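Local coordinates for MdcD (Pseudomonas aeruginosa, PDB 5VIP), which probably serves as the beta subunit of a biotin-independent malonate decarboxylase, with carboxy-lyase activity on malonyl groups carried by an acyl carrier protein, at residues V149-A154 against G168-V173; G162-A167 against L181-P186. One frame throughout, in Å; residues are numbered along the deposited sequence.

Contact 1: V149-A154 against G168-V173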
# COMPACT_ATOMS: atom_id res chain seq x y z
N VAL B 149 -15.06 2.41 -2.70
CA VAL B 149 -14.26 2.78 -3.86
C VAL B 149 -14.36 1.62 -4.83
O VAL B 149 -14.22 0.46 -4.44
CB VAL B 149 -12.80 3.04 -3.50
CG1 VAL B 149 -11.98 3.35 -4.76
CG2 VAL B 149 -12.69 4.19 -2.48
N VAL B 150 -14.63 1.93 -6.09
CA VAL B 150 -14.67 0.91 -7.12
C VAL B 150 -13.40 1.03 -7.95
O VAL B 150 -13.04 2.12 -8.37
CB VAL B 150 -15.91 1.05 -8.02
CG1 VAL B 150 -15.86 0.05 -9.16
CG2 VAL B 150 -17.18 0.88 -7.19
N ALA B 151 -12.71 -0.10 -8.14
CA ALA B 151 -11.53 -0.16 -8.99
C ALA B 151 -11.83 -0.97 -10.23
O ALA B 151 -12.32 -2.09 -10.14
CB ALA B 151 -10.35 -0.77 -8.25
N VAL B 152 -11.50 -0.40 -11.38
CA VAL B 152 -11.71 -1.05 -12.67
C VAL B 152 -10.33 -1.30 -13.28
O VAL B 152 -9.51 -0.38 -13.43
CB VAL B 152 -12.58 -0.17 -13.60
CG1 VAL B 152 -12.61 -0.73 -15.00
CG2 VAL B 152 -14.01 -0.04 -13.01
N ILE B 153 -10.07 -2.57 -13.59
CA ILE B 153 -8.82 -2.98 -14.22
C ILE B 153 -9.19 -3.63 -15.54
O ILE B 153 -9.75 -4.72 -15.56
CB ILE B 153 -8.03 -3.95 -13.34
CG1 ILE B 153 -7.85 -3.36 -11.94
CG2 ILE B 153 -6.69 -4.28 -13.98
CD1 ILE B 153 -7.66 -4.40 -10.88
N ALA B 154 -8.96 -2.94 -16.65
CA ALA B 154 -9.48 -3.43 -17.92
C ALA B 154 -8.40 -3.86 -18.89
O ALA B 154 -8.68 -4.52 -19.89
CB ALA B 154 -10.36 -2.36 -18.58
N GLY B 168 -6.47 -4.12 -3.86
CA GLY B 168 -6.88 -5.07 -2.84
C GLY B 168 -7.61 -4.41 -1.67
O GLY B 168 -8.35 -5.08 -0.95
N LEU B 169 -7.40 -3.10 -1.46
CA LEU B 169 -8.13 -2.37 -0.42
C LEU B 169 -9.51 -1.94 -0.87
O LEU B 169 -10.39 -1.73 -0.03
CB LEU B 169 -7.38 -1.11 -0.00
CG LEU B 169 -5.99 -1.28 0.58
CD1 LEU B 169 -5.34 0.10 0.57
CD2 LEU B 169 -6.10 -1.83 1.98
N CYS B 170 -9.70 -1.76 -2.18
CA CYS B 170 -10.96 -1.22 -2.69
C CYS B 170 -12.13 -2.15 -2.42
O CYS B 170 -11.98 -3.38 -2.51
CB CYS B 170 -10.84 -0.96 -4.20
SG CYS B 170 -9.75 0.45 -4.59
N SER B 171 -13.29 -1.58 -2.11
CA SER B 171 -14.51 -2.36 -1.84
C SER B 171 -14.86 -3.33 -2.96
O SER B 171 -15.24 -4.48 -2.70
CB SER B 171 -15.72 -1.42 -1.63
OG SER B 171 -15.58 -0.67 -0.43
N TYR B 172 -14.75 -2.86 -4.20
CA TYR B 172 -15.09 -3.71 -5.34
C TYR B 172 -14.03 -3.61 -6.41
O TYR B 172 -13.59 -2.51 -6.73
CB TYR B 172 -16.46 -3.33 -5.92
CG TYR B 172 -17.55 -3.38 -4.88
CD1 TYR B 172 -17.97 -4.60 -4.36
CD2 TYR B 172 -18.12 -2.22 -4.38
CE1 TYR B 172 -18.97 -4.66 -3.38
CE2 TYR B 172 -19.11 -2.26 -3.41
CZ TYR B 172 -19.53 -3.48 -2.92
OH TYR B 172 -20.52 -3.51 -1.95
N VAL B 173 -13.65 -4.76 -6.97
CA VAL B 173 -12.67 -4.81 -8.06
C VAL B 173 -13.30 -5.44 -9.29
O VAL B 173 -13.75 -6.60 -9.25
CB VAL B 173 -11.41 -5.62 -7.67
CG1 VAL B 173 -10.47 -5.72 -8.86
CG2 VAL B 173 -10.71 -4.98 -6.47

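Contact 2: G162-A167 against L181-P186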
# COMPACT_ATOMS: atom_id res chain seq x y z
N GLY B 162 2.72 -1.62 -6.23
CA GLY B 162 2.08 -1.08 -5.05
C GLY B 162 0.62 -0.74 -5.27
O GLY B 162 -0.19 -0.77 -4.34
N MSE B 163 0.26 -0.40 -6.50
CA MSE B 163 -1.15 -0.06 -6.76
C MSE B 163 -2.05 -1.31 -6.79
O MSE B 163 -3.27 -1.18 -6.72
CB MSE B 163 -1.26 0.73 -8.07
CG MSE B 163 -0.82 2.20 -7.93
SE MSE B 163 -1.84 3.19 -6.55
CE MSE B 163 -3.56 3.20 -7.39
N SER B 164 -1.46 -2.50 -6.87
CA SER B 164 -2.29 -3.71 -6.78
C SER B 164 -2.72 -3.94 -5.34
O SER B 164 -3.76 -4.54 -5.06
CB SER B 164 -1.55 -4.94 -7.30
OG SER B 164 -0.51 -5.33 -6.40
N ILE B 165 -1.90 -3.47 -4.41
CA ILE B 165 -2.26 -3.52 -3.00
C ILE B 165 -3.40 -2.52 -2.76
O ILE B 165 -4.33 -2.81 -2.01
CB ILE B 165 -1.04 -3.20 -2.10
CG1 ILE B 165 0.06 -4.25 -2.32
CG2 ILE B 165 -1.45 -3.11 -0.63
CD1 ILE B 165 1.37 -3.98 -1.53
N ALA B 166 -3.33 -1.37 -3.42
CA ALA B 166 -4.43 -0.39 -3.37
C ALA B 166 -5.71 -1.02 -3.92
O ALA B 166 -6.78 -0.85 -3.35
CB ALA B 166 -4.08 0.87 -4.15
N ALA B 167 -5.60 -1.75 -5.02
CA ALA B 167 -6.75 -2.44 -5.59
C ALA B 167 -7.34 -3.41 -4.56
O ALA B 167 -8.57 -3.49 -4.39
CB ALA B 167 -6.35 -3.17 -6.87
N LEU B 181 -3.99 -8.53 -12.82
CA LEU B 181 -3.85 -7.90 -11.51
C LEU B 181 -2.90 -8.71 -10.65
O LEU B 181 -3.14 -9.89 -10.41
CB LEU B 181 -5.21 -7.79 -10.81
CG LEU B 181 -5.27 -7.33 -9.35
CD1 LEU B 181 -4.71 -5.90 -9.17
CD2 LEU B 181 -6.73 -7.41 -8.87
N GLY B 182 -1.84 -8.09 -10.16
CA GLY B 182 -0.94 -8.83 -9.30
C GLY B 182 0.09 -7.93 -8.67
O GLY B 182 0.21 -6.76 -9.03
N LEU B 183 0.84 -8.47 -7.72
CA LEU B 183 1.83 -7.67 -7.03
C LEU B 183 3.10 -7.52 -7.88
O LEU B 183 3.55 -6.41 -8.15
CB LEU B 183 2.16 -8.29 -5.68
CG LEU B 183 3.15 -7.51 -4.81
CD1 LEU B 183 2.68 -6.08 -4.61
CD2 LEU B 183 3.33 -8.22 -3.48
N ASN B 184 3.63 -8.66 -8.32
CA ASN B 184 4.86 -8.69 -9.12
C ASN B 184 4.61 -9.03 -10.58
O ASN B 184 3.88 -9.98 -10.89
CB ASN B 184 5.83 -9.71 -8.51
CG ASN B 184 6.19 -9.39 -7.08
OD1 ASN B 184 6.58 -8.27 -6.77
ND2 ASN B 184 6.02 -10.36 -6.18
N GLY B 185 5.23 -8.28 -11.49
CA GLY B 185 5.09 -8.55 -12.92
C GLY B 185 5.79 -9.83 -13.34
O GLY B 185 6.57 -10.39 -12.58
N PRO B 186 5.53 -10.29 -14.58
CA PRO B 186 6.11 -11.53 -15.11
C PRO B 186 7.63 -11.52 -15.09
O PRO B 186 8.26 -12.51 -14.69
CB PRO B 186 5.60 -11.57 -16.56
CG PRO B 186 4.41 -10.68 -16.58
CD PRO B 186 4.70 -9.60 -15.58

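Contact 1: V149-A154 against G168-V173
Two neighbouring parallel strands of the central mixed sheet meet here, Val150 pairing with Tyr172 and Ala151 with Val173, in the buried heart of the chain. The firm link is Ala151 N to Tyr172 O, 2.9 Å and almost straight at 177°. Tyr172 N to Val149 O is weak at 3.4 Å, where the second strand is only beginning. Just beyond, Val173 CA brings its hydrogen to Ala151 O (3.4 Å), a CA-H...O contact.

The two faces of the pair have different characters. On the face of Val150 and Tyr172, the CG2 methyl of Val150 sits at the edge of the tyrosine ring, near its plane and 4.3 Å from CD2. Helix 229-242 packs on this side, and the phenol hydroxyl is hydrogen-bonded to Gly243 O, so tyrosine supplies both a greasy ring and a satisfied polar end. On the other face small and branched side chains fit closely: Cys170 SG rests against Val149 CG1 (3.7 Å) and Ala151 CB (3.9 Å). Ile153 stretches CD1 across Val173, whose chi1 of 176° turns CG1 to meet that methyl at 3.7 Å. Where the strands begin, the Gln144 side chain bonds Val149 N, Ser171 N and Leu169 O. Parallel strands joined through helix 162-169 form a beta-alpha-beta crossover, as expected in a ClpP/crotonase fold.

Contact 2: G162-A167 against L181-P186
Ser164 lies over one face of the peptide that joins Gly182 to Leu183, the flat group at the middle of this contact. Its CB comes within 3.1 Å of Gly182 O, and both CB and OG stand above the peptide plane rather than in it. At the peptide's edge, Leu183 N is hydrogen-bonded to an acidic side chain of the other protein chain, so the same group faces the helix and the subunit interface. In the ClpP/crotonase fold suggested by the family, this is the packing of a short helix, 162-169, against strand 181-182, which pairs in parallel with strand 159-160 just ahead of that helix.

Small residues suit the helix surface here. Ser164 and Ala167, one helical turn apart, offer only short groups, and Gly182 meets the helix through its carbonyl O, against Ser164 CB. Leu181 packs beside them: its CG is anti to the backbone N (chi1 172°), which carries CD1 up to Ser164 CB at 3.8 Å and Ala167 CB at 3.9 Å. On the opposite flank of Ser164, Leu183 sends CD1 obliquely across Ile165, whose CG1 it meets at 3.9 Å.

With no hydrogen bond joining the two segments, the contact rests on van der Waals fit. The serine's polar end has its partner nearby in sequence: held between backbone N and carbonyl carbon (chi1 72°), OG is hydrogen-bonded to Gly161 O, just ahead of the helix, and OG also lies 3.4 Å from Leu183 CA.

How the contacts relate
From the N terminus the chain lays down strand 150-153, passes through strand 159-160 into helix 162-169, and returns along strand 172-176, where contact 1 closes its loop. It then turns into strand 181-182, where contact 2 closes the second. The loops cross, because the segments alternate along the chain, and helix 162-169 belongs to both: its body packs in contact 2, and its end leads into contact 1. The centres lie about 12 Å apart, and the sites touch directly, Ile153 CD1 meeting Leu181 CD1 at 3.7 Å. Together they tie the central sheet, the helix and the small two-stranded sheet into one core beside the other protein chain.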